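Local coordinates for protein BIFUNCTIONAL PROTEIN Proline utilization A (PutA) (Corynebacterium freiburgense, PDB 5UX5) that catalyses the two-step oxidation of proline to glutamate, carrying a FAD-dependent proline dehydrogenase and an NAD-dependent aldehyde dehydrogenase on one polypeptide, at residues A[954-959]-A[968-973]; A[219-224]-A[253-258]; A[22-27]-A[442-447]. All coordinates share one frame; numbering follows the deposited sequence.

Contact 1 (A[954-959]-A[968-973]); sequences GVEQDF and VFRYRP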
loop_
_atom_site.group_PDB
_atom_site.type_symbol
_atom_site.label_atom_id
_atom_site.label_comp_id
_atom_site.label_asym_id
_atom_site.label_seq_id
_atom_site.Cartn_x
_atom_site.Cartn_y
_atom_site.Cartn_z
ATOM N N GLY A 954 -20.913 9.044 -17.616
ATOM C CA GLY A 954 -20.965 7.787 -18.312
ATOM C C GLY A 954 -19.626 7.150 -18.547
ATOM O O GLY A 954 -19.551 6.139 -19.248
ATOM N N VAL A 955 -18.553 7.728 -18.030
ATOM C CA VAL A 955 -17.202 7.234 -18.272
ATOM C C VAL A 955 -16.624 6.621 -17.001
ATOM O O VAL A 955 -16.775 7.169 -15.901
ATOM C CB VAL A 955 -16.266 8.344 -18.780
ATOM C CG1 VAL A 955 -14.947 7.734 -19.159
ATOM C CG2 VAL A 955 -16.897 9.092 -19.960
ATOM N N GLU A 956 -15.939 5.490 -17.166
ATOM C CA GLU A 956 -15.044 4.963 -16.146
ATOM C C GLU A 956 -13.668 5.573 -16.391
ATOM O O GLU A 956 -13.074 5.360 -17.446
ATOM C CB GLU A 956 -14.976 3.441 -16.203
ATOM C CG GLU A 956 -16.317 2.774 -16.142
ATOM C CD GLU A 956 -16.277 1.416 -15.481
ATOM O OE1 GLU A 956 -17.361 0.921 -15.075
ATOM O OE2 GLU A 956 -15.163 0.859 -15.323
ATOM N N GLN A 957 -13.173 6.335 -15.425
ATOM C CA GLN A 957 -12.021 7.208 -15.591
ATOM C C GLN A 957 -10.875 6.796 -14.672
ATOM O O GLN A 957 -10.965 6.938 -13.445
ATOM C CB GLN A 957 -12.422 8.649 -15.297
ATOM C CG GLN A 957 -13.286 9.288 -16.342
ATOM C CD GLN A 957 -13.409 10.771 -16.096
ATOM O OE1 GLN A 957 -12.704 11.581 -16.707
ATOM N NE2 GLN A 957 -14.277 11.137 -15.161
ATOM N N ASP A 958 -9.765 6.390 -15.267
ATOM C CA ASP A 958 -8.537 6.098 -14.526
ATOM C C ASP A 958 -7.622 7.307 -14.676
ATOM O O ASP A 958 -6.970 7.472 -15.703
ATOM C CB ASP A 958 -7.888 4.814 -15.048
ATOM C CG ASP A 958 -6.718 4.343 -14.209
ATOM O OD1 ASP A 958 -6.008 5.202 -13.617
ATOM O OD2 ASP A 958 -6.502 3.100 -14.166
ATOM N N PHE A 959 -7.592 8.168 -13.657
ATOM C CA PHE A 959 -6.801 9.400 -13.728
ATOM C C PHE A 959 -5.289 9.150 -13.600
ATOM O O PHE A 959 -4.495 9.935 -14.127
ATOM C CB PHE A 959 -7.224 10.380 -12.621
ATOM C CG PHE A 959 -8.654 10.820 -12.696
ATOM C CD1 PHE A 959 -9.077 11.716 -13.673
ATOM C CD2 PHE A 959 -9.575 10.363 -11.759
ATOM C CE1 PHE A 959 -10.391 12.116 -13.726
ATOM C CE2 PHE A 959 -10.902 10.765 -11.806
ATOM C CZ PHE A 959 -11.309 11.635 -12.796
ATOM N N VAL A 968 -9.957 3.132 -11.034
ATOM C CA VAL A 968 -11.113 3.632 -11.786
ATOM C C VAL A 968 -12.007 4.512 -10.913
ATOM O O VAL A 968 -12.293 4.186 -9.756
ATOM C CB VAL A 968 -11.909 2.445 -12.369
ATOM C CG1 VAL A 968 -13.231 2.872 -12.889
ATOM C CG2 VAL A 968 -11.108 1.803 -13.490
ATOM N N PHE A 969 -12.468 5.625 -11.486
ATOM C CA PHE A 969 -13.403 6.541 -10.837
ATOM C C PHE A 969 -14.670 6.567 -11.678
ATOM O O PHE A 969 -14.634 6.964 -12.848
ATOM C CB PHE A 969 -12.817 7.947 -10.719
ATOM C CG PHE A 969 -13.729 8.919 -10.048
ATOM C CD1 PHE A 969 -13.846 8.933 -8.670
ATOM C CD2 PHE A 969 -14.497 9.815 -10.795
ATOM C CE1 PHE A 969 -14.714 9.819 -8.049
ATOM C CE2 PHE A 969 -15.369 10.700 -10.178
ATOM C CZ PHE A 969 -15.488 10.697 -8.807
ATOM N N ARG A 970 -15.780 6.130 -11.099
ATOM C CA ARG A 970 -16.995 5.985 -11.865
ATOM C C ARG A 970 -18.184 6.386 -11.015
ATOM O O ARG A 970 -18.109 6.468 -9.781
ATOM C CB ARG A 970 -17.182 4.549 -12.408
ATOM C CG ARG A 970 -17.358 3.475 -11.368
ATOM C CD ARG A 970 -17.462 2.090 -12.009
ATOM N NE ARG A 970 -17.881 1.070 -11.051
ATOM C CZ ARG A 970 -18.303 -0.147 -11.384
ATOM N NH1 ARG A 970 -18.391 -0.494 -12.662
ATOM N NH2 ARG A 970 -18.650 -1.017 -10.443
ATOM N N TYR A 971 -19.301 6.608 -11.707
ATOM C CA TYR A 971 -20.549 6.951 -11.057
ATOM C C TYR A 971 -21.500 5.768 -11.143
ATOM O O TYR A 971 -21.631 5.155 -12.201
ATOM C CB TYR A 971 -21.145 8.196 -11.705
ATOM C CG TYR A 971 -20.254 9.419 -11.611
ATOM C CD1 TYR A 971 -19.240 9.639 -12.532
ATOM C CD2 TYR A 971 -20.397 10.338 -10.556
ATOM C CE1 TYR A 971 -18.422 10.771 -12.452
ATOM C CE2 TYR A 971 -19.575 11.464 -10.458
ATOM C CZ TYR A 971 -18.595 11.666 -11.414
ATOM O OH TYR A 971 -17.794 12.767 -11.350
ATOM N N ARG A 972 -22.139 5.430 -10.027
ATOM C CA ARG A 972 -23.167 4.378 -9.972
ATOM C C ARG A 972 -24.546 4.994 -9.748
ATOM O O ARG A 972 -24.670 6.015 -9.061
ATOM C CB ARG A 972 -22.930 3.362 -8.842
ATOM C CG ARG A 972 -21.588 2.713 -8.844
ATOM C CD ARG A 972 -21.409 1.960 -10.127
ATOM N NE ARG A 972 -22.069 0.671 -10.115
ATOM C CZ ARG A 972 -22.136 -0.116 -11.181
ATOM N NH1 ARG A 972 -21.578 0.302 -12.308
ATOM N NH2 ARG A 972 -22.727 -1.309 -11.111
ATOM N N PRO A 973 -25.609 4.371 -10.252
ATOM C CA PRO A 973 -26.937 4.985 -10.128
ATOM C C PRO A 973 -27.425 4.934 -8.693
ATOM O O PRO A 973 -27.266 3.916 -8.013
ATOM C CB PRO A 973 -27.810 4.123 -11.042
ATOM C CG PRO A 973 -27.173 2.806 -10.991
ATOM C CD PRO A 973 -25.683 3.062 -10.917
#
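Gln-957 and Phe-969 pair through two backbone bonds, one given by each residue. Gln-957 N donates to Phe-969 O at 3.0 Å, and Phe-969 N returns a bond of 2.8 Å to Gln-957 O. Together they make a single antiparallel hydrogen-bonded pair, by which 954-959, running without regular strand geometry, lies along one edge of strand 965-980. The opposite edge is taken by strand 1056-1064, bonded to Val-968, Arg-970 and Arg-972.

The ionic part joins Glu-956 and Arg-970, whose chains run side by side in the same direction. Arg-970 NH1 reaches Glu-956 OE1 at 3.0 Å with an N-H...O angle of 161°. The oxygen sits in the guanidinium plane and is met on its syn side, yet the carboxylate and guanidinium planes stand 89° apart. Arg-970 CG lies between backbone N and carbonyl carbon (chi1 64°), and the chain then extends straight to NE, which bonds Gln-1059. The guanidinium of Arg-972, itself salt-bridged to Glu-864, lies over one face of that of Arg-970.

Apolar contact comes from Phe-959, whose CE2 approaches Phe-969 CB at 3.6 Å. The two rings are tilted, their centroids 5.9 Å apart. Beside the salt bridge, Val-968 CG1 lies 3.8 Å from Glu-956 CB.

In this C-terminal region the backbone pair sets the alignment of loop and strand, while Glu-956, with Glu-864, probably offsets some of the positive charge gathered where Arg-970 and Arg-972 lie together.

Contact 2 (A[219-224]-A[253-258]); sequences LALQRS and EEFLGL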
loop_
_atom_site.group_PDB
_atom_site.type_symbol
_atom_site.label_atom_id
_atom_site.label_comp_id
_atom_site.label_asym_id
_atom_site.label_seq_id
_atom_site.Cartn_x
_atom_site.Cartn_y
_atom_site.Cartn_z
ATOM N N LEU A 219 26.162 -25.601 13.318
ATOM C CA LEU A 219 26.099 -26.907 12.671
ATOM C C LEU A 219 27.142 -27.047 11.577
ATOM O O LEU A 219 27.676 -28.146 11.373
ATOM C CB LEU A 219 24.719 -27.167 12.089
ATOM C CG LEU A 219 23.566 -27.431 13.050
ATOM C CD1 LEU A 219 22.397 -27.841 12.201
ATOM C CD2 LEU A 219 23.871 -28.508 14.076
ATOM N N ALA A 220 27.496 -25.940 10.918
ATOM C CA ALA A 220 28.558 -25.959 9.920
ATOM C C ALA A 220 29.949 -25.996 10.544
ATOM O O ALA A 220 30.906 -26.362 9.858
ATOM C CB ALA A 220 28.447 -24.742 9.002
ATOM N N LEU A 221 30.088 -25.597 11.813
ATOM C CA LEU A 221 31.353 -25.728 12.527
ATOM C C LEU A 221 31.565 -27.123 13.107
ATOM O O LEU A 221 32.703 -27.467 13.431
ATOM C CB LEU A 221 31.440 -24.717 13.674
ATOM C CG LEU A 221 31.455 -23.208 13.457
ATOM C CD1 LEU A 221 31.429 -22.493 14.805
ATOM C CD2 LEU A 221 32.674 -22.786 12.651
ATOM N N GLN A 222 30.498 -27.903 13.313
ATOM C CA GLN A 222 30.645 -29.230 13.910
ATOM C C GLN A 222 31.108 -30.278 12.905
ATOM O O GLN A 222 31.455 -31.390 13.313
ATOM C CB GLN A 222 29.328 -29.634 14.602
ATOM C CG GLN A 222 28.780 -31.058 14.390
ATOM C CD GLN A 222 27.297 -31.183 14.802
ATOM O OE1 GLN A 222 26.864 -30.612 15.814
ATOM N NE2 GLN A 222 26.518 -31.914 14.001
ATOM N N ARG A 223 31.168 -29.947 11.616
ATOM C CA ARG A 223 31.688 -30.864 10.614
ATOM C C ARG A 223 32.972 -30.321 10.010
ATOM O O ARG A 223 33.118 -29.112 9.822
ATOM C CB ARG A 223 30.673 -31.123 9.493
ATOM C CG ARG A 223 29.438 -31.829 9.946
ATOM C CD ARG A 223 28.342 -31.683 8.946
ATOM N NE ARG A 223 28.755 -32.024 7.586
ATOM C CZ ARG A 223 28.010 -31.743 6.520
ATOM N NH1 ARG A 223 26.850 -31.131 6.684
ATOM N NH2 ARG A 223 28.406 -32.065 5.301
ATOM N N SER A 224 33.889 -31.234 9.686
ATOM C CA SER A 224 35.104 -30.890 8.937
ATOM C C SER A 224 35.356 -31.841 7.751
ATOM O O SER A 224 35.467 -33.066 7.920
ATOM C CB SER A 224 36.318 -30.843 9.862
ATOM O OG SER A 224 36.241 -29.736 10.747
ATOM N N GLU A 253 33.705 -14.288 17.690
ATOM C CA GLU A 253 34.820 -15.204 17.947
ATOM C C GLU A 253 34.477 -16.619 17.518
ATOM O O GLU A 253 35.262 -17.289 16.841
ATOM C CB GLU A 253 35.173 -15.174 19.431
ATOM C CG GLU A 253 36.586 -15.508 19.791
ATOM C CD GLU A 253 36.676 -15.798 21.278
ATOM O OE1 GLU A 253 37.778 -16.119 21.789
ATOM O OE2 GLU A 253 35.615 -15.706 21.935
ATOM N N GLU A 254 33.256 -17.035 17.803
ATOM C CA GLU A 254 32.818 -18.387 17.507
ATOM C C GLU A 254 32.949 -18.706 16.019
ATOM O O GLU A 254 33.351 -19.811 15.648
ATOM C CB GLU A 254 31.375 -18.510 17.986
ATOM C CG GLU A 254 30.698 -19.810 17.789
ATOM C CD GLU A 254 29.262 -19.744 18.283
ATOM O OE1 GLU A 254 28.708 -18.617 18.416
ATOM O OE2 GLU A 254 28.710 -20.823 18.600
ATOM N N PHE A 255 32.646 -17.742 15.149
ATOM C CA PHE A 255 32.530 -18.002 13.721
ATOM C C PHE A 255 33.670 -17.421 12.912
ATOM O O PHE A 255 33.590 -17.400 11.683
ATOM C CB PHE A 255 31.204 -17.463 13.192
ATOM C CG PHE A 255 30.001 -18.023 13.892
ATOM C CD1 PHE A 255 29.713 -19.380 13.829
ATOM C CD2 PHE A 255 29.153 -17.190 14.610
ATOM C CE1 PHE A 255 28.601 -19.905 14.487
ATOM C CE2 PHE A 255 28.027 -17.700 15.256
ATOM C CZ PHE A 255 27.756 -19.063 15.196
ATOM N N LEU A 256 34.745 -16.985 13.562
ATOM C CA LEU A 256 35.767 -16.233 12.847
ATOM C C LEU A 256 36.429 -17.064 11.753
ATOM O O LEU A 256 36.861 -16.511 10.736
ATOM C CB LEU A 256 36.825 -15.729 13.825
ATOM C CG LEU A 256 37.694 -14.613 13.212
ATOM C CD1 LEU A 256 36.832 -13.483 12.586
ATOM C CD2 LEU A 256 38.770 -14.060 14.148
ATOM N N GLY A 257 36.474 -18.388 11.908
ATOM C CA GLY A 257 37.137 -19.201 10.903
ATOM C C GLY A 257 36.238 -19.962 9.947
ATOM O O GLY A 257 36.706 -20.883 9.272
ATOM N N LEU A 258 34.973 -19.550 9.823
ATOM C CA LEU A 258 34.001 -20.232 8.983
ATOM C C LEU A 258 33.873 -19.510 7.647
ATOM O O LEU A 258 33.530 -18.322 7.600
ATOM C CB LEU A 258 32.639 -20.298 9.667
ATOM C CG LEU A 258 31.527 -21.012 8.894
ATOM C CD1 LEU A 258 31.936 -22.445 8.593
ATOM C CD2 LEU A 258 30.212 -20.957 9.675
#
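Leu-221 pushes its two methyl groups against the segment 253-258, which ends in a beta turn, and it touches more of that segment than any other residue of 219-224. CD1 lies 3.7 Å from Phe-255 CD1, with the leucine chain and the phenylalanine crossing at about a right angle, and the backbone oxygen of Glu-254 neighbours the same methyl. CD2 turns to the far end of the turn and rests 3.9 Å from Leu-258 CB. The branch reaches both partners because CG is anti to the carbonyl carbon (chi1 -64°), with the chain extended past it.

The second segment is shaped to receive it. Phe-255 to Leu-258 form a type I beta turn, closed by Leu-258 N to Phe-255 O at 3.2 Å, and this brings Phe-255 and Leu-258 round to the same leucine. In the TIM barrel of the proline dehydrogenase, 219-224 comes from the C-terminal part of helix 202-221 and leads toward strand 228-232. The loop holding 253-258 follows helix 239-251 and leads into strand 260-265. Two successive helix-to-strand connections therefore meet at the end of the barrel where the strands start, the end away from the active site in this fold.

The fit is looser at Ala-220, whose CB stands 4.2 Å from Leu-258 CD1, though both residues are buried; His-226 packs against Leu-258 too. On its more open side the contact thins to the partly exposed Glu-254, whose CG lies over the centre of the Phe-255 ring and grazes Leu-221 CD1 at 4.1 Å. Its carboxylate turns instead to Arg-218, in a salt bridge. No hydrogen bond crosses between the two segments.

Contact 3 (A[22-27]-A[442-447]); sequences ERIIAR and ARFRES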
loop_
_atom_site.group_PDB
_atom_site.type_symbol
_atom_site.label_atom_id
_atom_site.label_comp_id
_atom_site.label_asym_id
_atom_site.label_seq_id
_atom_site.Cartn_x
_atom_site.Cartn_y
_atom_site.Cartn_z
ATOM N N GLU A 22 38.249 -11.546 -27.614
ATOM C CA GLU A 22 38.059 -12.511 -28.685
ATOM C C GLU A 22 38.398 -13.939 -28.265
ATOM O O GLU A 22 37.785 -14.886 -28.772
ATOM C CB GLU A 22 38.881 -12.093 -29.906
ATOM C CG GLU A 22 38.634 -10.635 -30.320
ATOM C CD GLU A 22 37.232 -10.386 -30.896
ATOM O OE1 GLU A 22 36.701 -11.265 -31.614
ATOM O OE2 GLU A 22 36.658 -9.301 -30.637
ATOM N N ARG A 23 39.350 -14.132 -27.352
ATOM C CA ARG A 23 39.507 -15.470 -26.797
ATOM C C ARG A 23 38.310 -15.828 -25.928
ATOM O O ARG A 23 37.977 -17.011 -25.794
ATOM C CB ARG A 23 40.824 -15.592 -26.012
ATOM N N ILE A 24 37.631 -14.823 -25.361
ATOM C CA ILE A 24 36.406 -15.082 -24.603
ATOM C C ILE A 24 35.281 -15.515 -25.536
ATOM O O ILE A 24 34.560 -16.479 -25.254
ATOM C CB ILE A 24 35.986 -13.848 -23.781
ATOM C CG1 ILE A 24 36.987 -13.509 -22.680
ATOM C CG2 ILE A 24 34.628 -14.075 -23.148
ATOM C CD1 ILE A 24 36.623 -12.209 -21.949
ATOM N N ILE A 25 35.099 -14.799 -26.653
ATOM C CA ILE A 25 34.012 -15.146 -27.571
ATOM C C ILE A 25 34.252 -16.522 -28.170
ATOM O O ILE A 25 33.323 -17.321 -28.325
ATOM C CB ILE A 25 33.838 -14.076 -28.667
ATOM C CG1 ILE A 25 33.491 -12.722 -28.048
ATOM C CG2 ILE A 25 32.736 -14.493 -29.640
ATOM C CD1 ILE A 25 33.328 -11.621 -29.056
ATOM N N ALA A 26 35.504 -16.827 -28.504
ATOM C CA ALA A 26 35.809 -18.174 -28.957
ATOM C C ALA A 26 35.464 -19.188 -27.881
ATOM O O ALA A 26 34.874 -20.233 -28.172
ATOM C CB ALA A 26 37.283 -18.274 -29.343
ATOM N N ARG A 27 35.734 -18.848 -26.620
ATOM C CA ARG A 27 35.481 -19.784 -25.531
ATOM C C ARG A 27 33.990 -20.048 -25.372
ATOM O O ARG A 27 33.567 -21.193 -25.147
ATOM C CB ARG A 27 36.063 -19.244 -24.232
ATOM C CG ARG A 27 35.906 -20.211 -23.091
ATOM C CD ARG A 27 36.860 -21.354 -23.231
ATOM N NE ARG A 27 38.211 -20.869 -22.992
ATOM C CZ ARG A 27 39.323 -21.548 -23.245
ATOM N NH1 ARG A 27 39.279 -22.770 -23.753
ATOM N NH2 ARG A 27 40.492 -20.985 -22.992
ATOM N N ALA A 442 27.611 -9.680 -30.136
ATOM C CA ALA A 442 27.650 -8.229 -30.242
ATOM C C ALA A 442 27.153 -7.539 -28.968
ATOM O O ALA A 442 27.741 -6.537 -28.541
ATOM C CB ALA A 442 26.837 -7.789 -31.450
ATOM N N ARG A 443 26.078 -8.044 -28.346
ATOM C CA ARG A 443 25.629 -7.451 -27.082
ATOM C C ARG A 443 26.693 -7.589 -25.997
ATOM O O ARG A 443 26.787 -6.731 -25.103
ATOM C CB ARG A 443 24.299 -8.078 -26.619
ATOM N N PHE A 444 27.514 -8.648 -26.072
ATOM C CA PHE A 444 28.596 -8.839 -25.105
ATOM C C PHE A 444 29.707 -7.821 -25.317
ATOM O O PHE A 444 30.188 -7.213 -24.353
ATOM C CB PHE A 444 29.154 -10.266 -25.189
ATOM C CG PHE A 444 30.544 -10.407 -24.612
ATOM C CD1 PHE A 444 30.755 -10.340 -23.240
ATOM C CD2 PHE A 444 31.649 -10.587 -25.447
ATOM C CE1 PHE A 444 32.051 -10.465 -22.704
ATOM C CE2 PHE A 444 32.953 -10.709 -24.927
ATOM C CZ PHE A 444 33.155 -10.651 -23.560
ATOM N N ARG A 445 30.143 -7.641 -26.570
ATOM C CA ARG A 445 31.127 -6.608 -26.885
ATOM C C ARG A 445 30.727 -5.265 -26.286
ATOM O O ARG A 445 31.555 -4.556 -25.698
ATOM C CB ARG A 445 31.284 -6.472 -28.399
ATOM C CG ARG A 445 31.976 -7.640 -29.099
ATOM C CD ARG A 445 32.147 -7.347 -30.594
ATOM N NE ARG A 445 32.040 -8.551 -31.402
ATOM C CZ ARG A 445 33.064 -9.339 -31.684
ATOM N NH1 ARG A 445 34.273 -9.048 -31.216
ATOM N NH2 ARG A 445 32.877 -10.419 -32.430
ATOM N N GLU A 446 29.453 -4.902 -26.422
ATOM C CA GLU A 446 29.001 -3.614 -25.917
ATOM C C GLU A 446 29.066 -3.563 -24.395
ATOM O O GLU A 446 29.383 -2.513 -23.821
ATOM C CB GLU A 446 27.581 -3.323 -26.413
ATOM C CG GLU A 446 27.115 -1.880 -26.170
ATOM C CD GLU A 446 27.963 -0.845 -26.910
ATOM O OE1 GLU A 446 28.397 -1.140 -28.047
ATOM O OE2 GLU A 446 28.207 0.255 -26.355
ATOM N N SER A 447 28.744 -4.669 -23.718
ATOM C CA SER A 447 28.792 -4.638 -22.262
ATOM C C SER A 447 30.225 -4.538 -21.754
ATOM O O SER A 447 30.460 -3.989 -20.673
ATOM C CB SER A 447 28.094 -5.864 -21.689
ATOM O OG SER A 447 28.733 -7.043 -22.119
#
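Phe-444 extends its ring from helix 438-450 into the angle between Ile-24 and Ile-25 of helix 16-31. Its CZ meets Ile-24 CG2 at 3.8 Å, and its CE2 lies just as far from Ile-25 CG1. The ring gets there with CG anti to the backbone N (chi1 159°), which swings it across the gap between the helices. That gap is wide: the axes of the two short segments approach to 11.3 Å, and it is bridged by large side chains.

Ile-25 also serves the polar neighbour. Its CD1 sits over one face of the Arg-445 guanidinium, 3.5 Å from CZ of that group, while Glu-22 comes in at the edge. The carboxylate and guanidinium are nearly coplanar, 15° apart, and form a salt bridge between Glu-22 OE2 and Arg-445 NH1; the modelled length is too short to be trusted in detail. Both charged residues are exposed, so the bridge lies on the solvent side of a buried apolar layer.

Behind that layer, Ile-24 and Phe-444 both touch Ser-359 of barrel helix 354-367, and Phe-444 comes within about 10 Å of the bound FAD. With the helix directions at 146°, this is a roughly antiparallel helix pair, apolar inside and charged on the solvent side, packed on the outer helices of the proline dehydrogenase TIM barrel.

Overall arrangement
From the N terminus, helix 16-31 comes first and waits more than 400 residues for its partner: contact 3 closes when helix 438-450 arrives, and its loop encloses every strand of the proline dehydrogenase barrel. Contact 2 is nested inside that loop, closing a short excursion of 28 residues that runs through strand 228-232 and helix 239-251. The two lie about 41 Å apart, centre to centre. Contact 1 follows in series, far down the chain, and folds the loop after helix 936-953 back onto strand 965-980 in the C-terminal region. Its centre is about 62 Å from that of contact 2, on the opposite side of the chain's centre. None of the three touches another.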